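Local structure of walker-Type ATPase (Pyrococcus abyssi, 2QEN) at residues L52-P56 and S93-I97; F117-N121 and L162-I167. The protein probably binds and hydrolyses ATP as a P-loop ATPase, holding ADP in this structure, but its cellular role is unknown. The protein carries 1 engineered substitution. One frame throughout, in Å; residues are numbered along the deposited sequence.

Interaction 1: residues L52-P56 and S93-I97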
ATOM      1  N   LEU A  52     -11.088   6.982   6.815  1.00 29.65           N
ATOM      2  CA  LEU A  52     -12.441   6.422   6.705  1.00 31.05           C
ATOM      3  C   LEU A  52     -13.146   6.315   8.055  1.00 31.90           C
ATOM      4  O   LEU A  52     -14.370   6.222   8.092  1.00 32.12           O
ATOM      5  CB  LEU A  52     -12.445   5.055   6.002  1.00 30.51           C
ATOM      6  CG  LEU A  52     -11.990   5.037   4.539  1.00 31.35           C
ATOM      7  CD1 LEU A  52     -11.744   3.594   4.063  1.00 30.58           C
ATOM      8  CD2 LEU A  52     -13.001   5.746   3.653  1.00 30.91           C
ATOM      9  N   ASN A  53     -12.379   6.327   9.151  1.00 32.68           N
ATOM     10  CA  ASN A  53     -12.953   6.282  10.504  1.00 33.95           C
ATOM     11  C   ASN A  53     -13.927   7.440  10.727  1.00 34.58           C
ATOM     12  O   ASN A  53     -14.930   7.295  11.420  1.00 34.71           O
ATOM     13  CB  ASN A  53     -11.846   6.295  11.570  1.00 33.54           C
ATOM     14  CG  ASN A  53     -12.369   5.996  12.979  1.00 35.17           C
ATOM     15  OD1 ASN A  53     -13.090   5.016  13.201  1.00 34.85           O
ATOM     16  ND2 ASN A  53     -11.980   6.836  13.947  1.00 34.64           N
ATOM     17  N   GLU A  54     -13.628   8.583  10.116  1.00 35.52           N
ATOM     18  CA  GLU A  54     -14.443   9.789  10.277  1.00 36.46           C
ATOM     19  C   GLU A  54     -15.378  10.051   9.098  1.00 35.73           C
ATOM     20  O   GLU A  54     -16.313  10.847   9.210  1.00 36.21           O
ATOM     21  CB  GLU A  54     -13.538  11.004  10.533  1.00 36.30           C
ATOM     22  CG  GLU A  54     -12.999  11.057  11.968  1.00 38.66           C
ATOM     23  CD  GLU A  54     -11.864  12.056  12.150  1.00 38.36           C
ATOM     24  OE1 GLU A  54     -12.123  13.278  12.086  1.00 41.26           O
ATOM     25  OE2 GLU A  54     -10.717  11.618  12.364  1.00 40.30           O
ATOM     26  N   ARG A  55     -15.127   9.370   7.984  1.00 35.11           N
ATOM     27  CA  ARG A  55     -15.841   9.590   6.732  1.00 34.93           C
ATOM     28  C   ARG A  55     -16.460   8.290   6.223  1.00 34.36           C
ATOM     29  O   ARG A  55     -15.746   7.285   6.114  1.00 35.19           O
ATOM     30  CB  ARG A  55     -14.876  10.140   5.668  1.00 35.11           C
ATOM     31  CG  ARG A  55     -14.357  11.548   5.950  1.00 35.90           C
ATOM     32  CD  ARG A  55     -13.060  11.778   5.227  1.00 35.40           C
ATOM     33  NE  ARG A  55     -12.288  12.894   5.770  1.00 37.67           N
ATOM     34  CZ  ARG A  55     -11.476  12.826   6.834  1.00 38.66           C
ATOM     35  NH1 ARG A  55     -11.339  11.698   7.525  1.00 37.32           N
ATOM     36  NH2 ARG A  55     -10.804  13.908   7.228  1.00 38.56           N
ATOM     37  N   PRO A  56     -17.771   8.307   5.880  1.00 33.45           N
ATOM     38  CA  PRO A  56     -18.473   7.108   5.397  1.00 32.56           C
ATOM     39  C   PRO A  56     -17.793   6.525   4.161  1.00 31.95           C
ATOM     40  O   PRO A  56     -17.599   7.219   3.143  1.00 31.60           O
ATOM     41  CB  PRO A  56     -19.876   7.620   5.031  1.00 32.25           C
ATOM     42  CG  PRO A  56     -20.022   8.899   5.718  1.00 32.99           C
ATOM     43  CD  PRO A  56     -18.661   9.488   5.917  1.00 33.38           C
ATOM     44  N   SER A  93     -26.331   3.705  12.228  1.00 37.97           N
ATOM     45  CA  SER A  93     -26.341   4.301  13.562  1.00 37.91           C
ATOM     46  C   SER A  93     -25.209   5.325  13.708  1.00 37.73           C
ATOM     47  O   SER A  93     -25.415   6.392  14.283  1.00 37.69           O
ATOM     48  CB  SER A  93     -26.255   3.216  14.643  1.00 37.74           C
ATOM     49  OG  SER A  93     -25.981   3.769  15.921  1.00 38.32           O
ATOM     50  N   LYS A  94     -24.030   4.995  13.178  1.00 37.57           N
ATOM     51  CA  LYS A  94     -22.851   5.859  13.264  1.00 37.86           C
ATOM     52  C   LYS A  94     -22.996   7.133  12.432  1.00 37.84           C
ATOM     53  O   LYS A  94     -22.691   8.231  12.898  1.00 37.45           O
ATOM     54  CB  LYS A  94     -21.588   5.100  12.832  1.00 38.04           C
ATOM     55  CG  LYS A  94     -20.280   5.844  13.113  1.00 38.63           C
ATOM     56  CD  LYS A  94     -19.106   5.195  12.410  1.00 40.16           C
ATOM     57  CE  LYS A  94     -17.776   5.584  13.055  1.00 41.22           C
ATOM     58  NZ  LYS A  94     -16.603   4.950  12.355  1.00 41.19           N
ATOM     59  N   PHE A  95     -23.453   6.974  11.192  1.00 38.21           N
ATOM     60  CA  PHE A  95     -23.550   8.096  10.271  1.00 38.49           C
ATOM     61  C   PHE A  95     -24.970   8.623  10.131  1.00 38.84           C
ATOM     62  O   PHE A  95     -25.214   9.537   9.357  1.00 39.11           O
ATOM     63  CB  PHE A  95     -22.935   7.736   8.917  1.00 38.33           C
ATOM     64  CG  PHE A  95     -21.468   7.443   8.996  1.00 38.24           C
ATOM     65  CD1 PHE A  95     -20.558   8.457   9.313  1.00 37.94           C
ATOM     66  CD2 PHE A  95     -20.990   6.155   8.780  1.00 38.14           C
ATOM     67  CE1 PHE A  95     -19.192   8.189   9.407  1.00 37.53           C
ATOM     68  CE2 PHE A  95     -19.621   5.877   8.860  1.00 37.81           C
ATOM     69  CZ  PHE A  95     -18.722   6.897   9.174  1.00 38.16           C
ATOM     70  N   LYS A  96     -25.895   8.049  10.901  1.00 39.17           N
ATOM     71  CA  LYS A  96     -27.291   8.494  10.937  1.00 39.38           C
ATOM     72  C   LYS A  96     -27.921   8.486   9.548  1.00 39.60           C
ATOM     73  O   LYS A  96     -28.349   9.522   9.044  1.00 39.91           O
ATOM     74  CB  LYS A  96     -27.414   9.864  11.619  1.00 39.45           C
ATOM     75  CG  LYS A  96     -26.908   9.886  13.059  1.00 38.88           C
ATOM     76  CD  LYS A  96     -27.935   9.345  14.054  1.00 38.28           C
ATOM     77  CE  LYS A  96     -27.277   9.061  15.403  1.00 38.24           C
ATOM     78  NZ  LYS A  96     -28.246   9.006  16.547  1.00 38.96           N
ATOM     79  N   ILE A  97     -27.950   7.301   8.941  1.00 39.99           N
ATOM     80  CA  ILE A  97     -28.505   7.084   7.600  1.00 40.21           C
ATOM     81  C   ILE A  97     -29.875   6.407   7.681  1.00 40.30           C
ATOM     82  O   ILE A  97     -30.043   5.412   8.388  1.00 40.55           O
ATOM     83  CB  ILE A  97     -27.568   6.196   6.736  1.00 40.18           C
ATOM     84  CG1 ILE A  97     -26.210   6.872   6.538  1.00 40.94           C
ATOM     85  CG2 ILE A  97     -28.208   5.888   5.382  1.00 39.94           C
ATOM     86  CD1 ILE A  97     -25.057   5.911   6.247  1.00 41.61           C
TER
HETATM   87  O   HOH W   1     -16.452   4.103   9.798  1.00 49.54           O
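Pro56 CG sits over one face of the Phe95 ring, offset toward its rim, and this is the tight part of the contact. It lies 3.8 Å from the ring centroid and only 16° off the ring normal, a CH-pi contact, while Pro56 CD reaches CE1 of Phe95 at 3.8 Å. At the ring edge, near its plane, Glu54 O approaches CE1 of Phe95 at 3.9 Å. The opposite face is covered by Lys94 CG from the same helix. A serine in place of Phe95 would probably leave Pro56 without the ring it packs on and open a gap beside Leu127.

The solvent side is looser and polar. With CG anti to the backbone N (chi1 -170°) and the rest of the chain extended, the exposed Lys94 carries its ammonium across to helix 44-54. There Lys94 NZ donates to Asn53 O at 3.0 Å, in the carbonyl plane and on a lone pair. Asn53 OD1 stays 3.6 Å from Lys94 NZ, and a water accepts from Lys94 NZ and makes a weak bond to Leu52 O.

Little is buried here: the contact joins the far end of helix 44-54, which starts at Lys44 and Ser45 of the P-loop, to the end of helix 88-95. Leu127 of helix 113-127 touches both Pro56 and Phe95, Phe91 packs beside them, and Pro56 leads into strand 57-61, pairing its backbone with Ile131 of strand 130-135.

Interaction 2: residues F117-N121 and L162-I167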
ATOM      1  N   PHE A 117     -22.743  -0.277  -7.125  1.00 28.90           N
ATOM      2  CA  PHE A 117     -22.168   1.060  -7.087  1.00 29.46           C
ATOM      3  C   PHE A 117     -23.203   2.179  -7.167  1.00 29.75           C
ATOM      4  O   PHE A 117     -23.037   3.212  -6.518  1.00 29.76           O
ATOM      5  CB  PHE A 117     -21.035   1.207  -8.114  1.00 29.83           C
ATOM      6  CG  PHE A 117     -19.694   0.711  -7.603  1.00 30.94           C
ATOM      7  CD1 PHE A 117     -19.581  -0.552  -6.998  1.00 33.24           C
ATOM      8  CD2 PHE A 117     -18.562   1.510  -7.680  1.00 33.00           C
ATOM      9  CE1 PHE A 117     -18.335  -1.015  -6.503  1.00 33.69           C
ATOM     10  CE2 PHE A 117     -17.307   1.054  -7.183  1.00 32.77           C
ATOM     11  CZ  PHE A 117     -17.208  -0.202  -6.592  1.00 31.59           C
ATOM     12  N   ARG A 118     -24.272   1.959  -7.930  1.00 29.94           N
ATOM     13  CA  ARG A 118     -25.403   2.891  -8.000  1.00 31.40           C
ATOM     14  C   ARG A 118     -26.101   3.071  -6.648  1.00 30.87           C
ATOM     15  O   ARG A 118     -26.381   4.196  -6.246  1.00 31.16           O
ATOM     16  CB  ARG A 118     -26.426   2.448  -9.067  1.00 31.09           C
ATOM     17  CG  ARG A 118     -25.956   2.661 -10.507  1.00 32.83           C
ATOM     18  CD  ARG A 118     -27.106   2.447 -11.501  1.00 34.23           C
ATOM     19  NE  ARG A 118     -27.394   1.021 -11.669  1.00 40.31           N
ATOM     20  CZ  ARG A 118     -27.064   0.304 -12.743  1.00 41.74           C
ATOM     21  NH1 ARG A 118     -26.452   0.885 -13.773  1.00 43.39           N
ATOM     22  NH2 ARG A 118     -27.363  -0.992 -12.794  1.00 40.49           N
ATOM     23  N   GLU A 119     -26.386   1.968  -5.959  1.00 30.68           N
ATOM     24  CA  GLU A 119     -26.915   2.029  -4.594  1.00 31.67           C
ATOM     25  C   GLU A 119     -26.004   2.778  -3.600  1.00 30.53           C
ATOM     26  O   GLU A 119     -26.488   3.528  -2.757  1.00 30.09           O
ATOM     27  CB  GLU A 119     -27.239   0.625  -4.076  1.00 31.97           C
ATOM     28  CG  GLU A 119     -28.451  -0.021  -4.735  1.00 33.48           C
ATOM     29  CD  GLU A 119     -28.727  -1.440  -4.231  1.00 34.72           C
ATOM     30  OE1 GLU A 119     -28.657  -1.669  -2.998  1.00 37.82           O
ATOM     31  OE2 GLU A 119     -29.028  -2.328  -5.074  1.00 40.05           O
ATOM     32  N   LEU A 120     -24.691   2.586  -3.716  1.00 30.40           N
ATOM     33  CA  LEU A 120     -23.721   3.288  -2.861  1.00 29.77           C
ATOM     34  C   LEU A 120     -23.659   4.786  -3.152  1.00 29.64           C
ATOM     35  O   LEU A 120     -23.464   5.580  -2.235  1.00 29.35           O
ATOM     36  CB  LEU A 120     -22.321   2.680  -2.992  1.00 29.86           C
ATOM     37  CG  LEU A 120     -22.124   1.270  -2.442  1.00 29.69           C
ATOM     38  CD1 LEU A 120     -20.682   0.815  -2.700  1.00 28.18           C
ATOM     39  CD2 LEU A 120     -22.476   1.201  -0.958  1.00 29.16           C
ATOM     40  N   ASN A 121     -23.822   5.155  -4.425  1.00 29.88           N
ATOM     41  CA  ASN A 121     -23.954   6.550  -4.838  1.00 30.07           C
ATOM     42  C   ASN A 121     -25.252   7.200  -4.310  1.00 30.79           C
ATOM     43  O   ASN A 121     -25.242   8.369  -3.921  1.00 30.15           O
ATOM     44  CB  ASN A 121     -23.877   6.673  -6.367  1.00 29.52           C
ATOM     45  CG  ASN A 121     -23.888   8.125  -6.839  1.00 28.81           C
ATOM     46  OD1 ASN A 121     -22.900   8.841  -6.690  1.00 29.27           O
ATOM     47  ND2 ASN A 121     -25.004   8.565  -7.411  1.00 26.48           N
ATOM     48  N   LEU A 162     -21.433   8.966 -11.315  1.00 29.70           N
ATOM     49  CA  LEU A 162     -21.769   8.822  -9.896  1.00 28.99           C
ATOM     50  C   LEU A 162     -21.085   9.921  -9.049  1.00 29.26           C
ATOM     51  O   LEU A 162     -20.084   9.665  -8.379  1.00 29.06           O
ATOM     52  CB  LEU A 162     -21.458   7.384  -9.418  1.00 29.10           C
ATOM     53  CG  LEU A 162     -22.127   6.222 -10.206  1.00 27.62           C
ATOM     54  CD1 LEU A 162     -21.611   4.850  -9.759  1.00 26.55           C
ATOM     55  CD2 LEU A 162     -23.678   6.267 -10.164  1.00 26.21           C
ATOM     56  N   PRO A 163     -21.622  11.165  -9.105  1.00 29.32           N
ATOM     57  CA  PRO A 163     -20.980  12.321  -8.454  1.00 29.16           C
ATOM     58  C   PRO A 163     -20.936  12.285  -6.924  1.00 29.32           C
ATOM     59  O   PRO A 163     -20.145  13.009  -6.319  1.00 29.65           O
ATOM     60  CB  PRO A 163     -21.826  13.516  -8.926  1.00 29.24           C
ATOM     61  CG  PRO A 163     -23.145  12.931  -9.319  1.00 29.22           C
ATOM     62  CD  PRO A 163     -22.851  11.557  -9.838  1.00 28.51           C
ATOM     63  N   ASN A 164     -21.761  11.463  -6.293  1.00 29.11           N
ATOM     64  CA  ASN A 164     -21.694  11.347  -4.837  1.00 28.75           C
ATOM     65  C   ASN A 164     -20.880  10.151  -4.380  1.00 29.42           C
ATOM     66  O   ASN A 164     -21.005   9.685  -3.252  1.00 29.03           O
ATOM     67  CB  ASN A 164     -23.101  11.326  -4.265  1.00 28.44           C
ATOM     68  CG  ASN A 164     -23.839  12.594  -4.572  1.00 26.35           C
ATOM     69  OD1 ASN A 164     -24.453  12.724  -5.627  1.00 26.23           O
ATOM     70  ND2 ASN A 164     -23.776  13.544  -3.658  1.00 23.71           N
ATOM     71  N   LEU A 165     -20.039   9.657  -5.282  1.00 30.29           N
ATOM     72  CA  LEU A 165     -19.230   8.503  -5.001  1.00 31.79           C
ATOM     73  C   LEU A 165     -17.771   8.828  -5.320  1.00 31.78           C
ATOM     74  O   LEU A 165     -17.464   9.338  -6.400  1.00 31.94           O
ATOM     75  CB  LEU A 165     -19.738   7.319  -5.819  1.00 32.09           C
ATOM     76  CG  LEU A 165     -19.324   5.916  -5.386  1.00 34.29           C
ATOM     77  CD1 LEU A 165     -19.989   5.555  -4.056  1.00 34.22           C
ATOM     78  CD2 LEU A 165     -19.702   4.913  -6.486  1.00 32.71           C
ATOM     79  N   LYS A 166     -16.888   8.572  -4.355  1.00 31.64           N
ATOM     80  CA  LYS A 166     -15.463   8.810  -4.538  1.00 31.36           C
ATOM     81  C   LYS A 166     -14.723   7.485  -4.411  1.00 30.75           C
ATOM     82  O   LYS A 166     -15.079   6.640  -3.591  1.00 30.49           O
ATOM     83  CB  LYS A 166     -14.934   9.833  -3.521  1.00 30.95           C
ATOM     84  CG  LYS A 166     -15.495  11.236  -3.691  1.00 32.91           C
ATOM     85  CD  LYS A 166     -15.025  11.888  -5.007  1.00 33.98           C
ATOM     86  CE  LYS A 166     -15.937  13.040  -5.405  1.00 34.05           C
ATOM     87  NZ  LYS A 166     -15.528  14.312  -4.792  1.00 34.87           N
ATOM     88  N   ILE A 167     -13.708   7.312  -5.242  1.00 30.19           N
ATOM     89  CA  ILE A 167     -12.947   6.071  -5.285  1.00 30.39           C
ATOM     90  C   ILE A 167     -11.480   6.419  -4.981  1.00 29.97           C
ATOM     91  O   ILE A 167     -10.942   7.385  -5.526  1.00 30.02           O
ATOM     92  CB  ILE A 167     -13.111   5.344  -6.645  1.00 30.17           C
ATOM     93  CG1 ILE A 167     -14.541   4.815  -6.818  1.00 30.68           C
ATOM     94  CG2 ILE A 167     -12.078   4.192  -6.809  1.00 30.06           C
ATOM     95  CD1 ILE A 167     -14.776   4.172  -8.166  1.00 30.90           C
TER
HETATM   96  O   HOH W   2     -25.675  11.394  -7.708  1.00 23.65           O
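Asn121 and Leu165 stand with their CA atoms 5.1 Å apart where helix 113-127 passes the start of strand 165-171, the two short axes coming within 9.2 Å at 118° between their N-to-C directions. The side chain of Asn121 points its amide into the type I turn from Leu162 to Leu165. Swung away from its own backbone N (chi1 -175°), the amide brings OD1 of Asn121 to Asn164 N at 2.9 Å, a weak hydrogen bond bent to 130° at the hydrogen. Leu165 N is also near this oxygen, but at a poor angle; it is held instead by Leu162 O, the bond that closes the turn. The other end of the amide is tied through water: one molecule accepts from Asn121 ND2 and donates to Asn164 OD1, while Asn164 ND2 binds Gly128 O.

This turn links helix 149-161 to strand 165-171, completing the beta-alpha-beta crossover from strand 130-135 in a parallel sheet of order 2-3-4-1-5, the order found in ASCE-type P-loop ATPases. Helix 113-127 lies against the sheet, and its Phe117 and Leu120 form the apolar part of the contact. Leu162 bridges the two parts: its CB packs against the Asn121 amide, 3.6 Å from CG, and its CD1 reaches Phe117 CB. Leu165 forks between two helix residues: CD1 meets Leu120 CB at 3.9 Å, and CD2 meets Phe117 CD2 at 3.8 Å. Farther along the strand, Ile167 CD1 touches the edge of the Phe117 ring at CE2, 4.1 Å away, while Val132 and Phe134 of strand 130-135 also contact Phe117.

Overall arrangement
Interactions 1 and 2 belong to the same ATPase region and follow one another along the chain; their centres are 16 Å apart and their nearest atoms about 7 Å, without touching. Helix 113-127 connects them: Leu127 near its end packs on interaction 1, while residues 117-121 form one side of interaction 2. Phe130, at the start of strand 130-135, contacts both Pro56 and Leu120. Interaction 1 stays clear of the nucleotide: the side chain of Glu54 is about 13 Å from the bound ADP, and that of Asn53 about 11 Å from the side chain of Ser46 in the ADP site. In interaction 2 the side chain of Ile167 is about 11 Å from that of Asp135, a magnesium-site residue that does not hold the ion in this model.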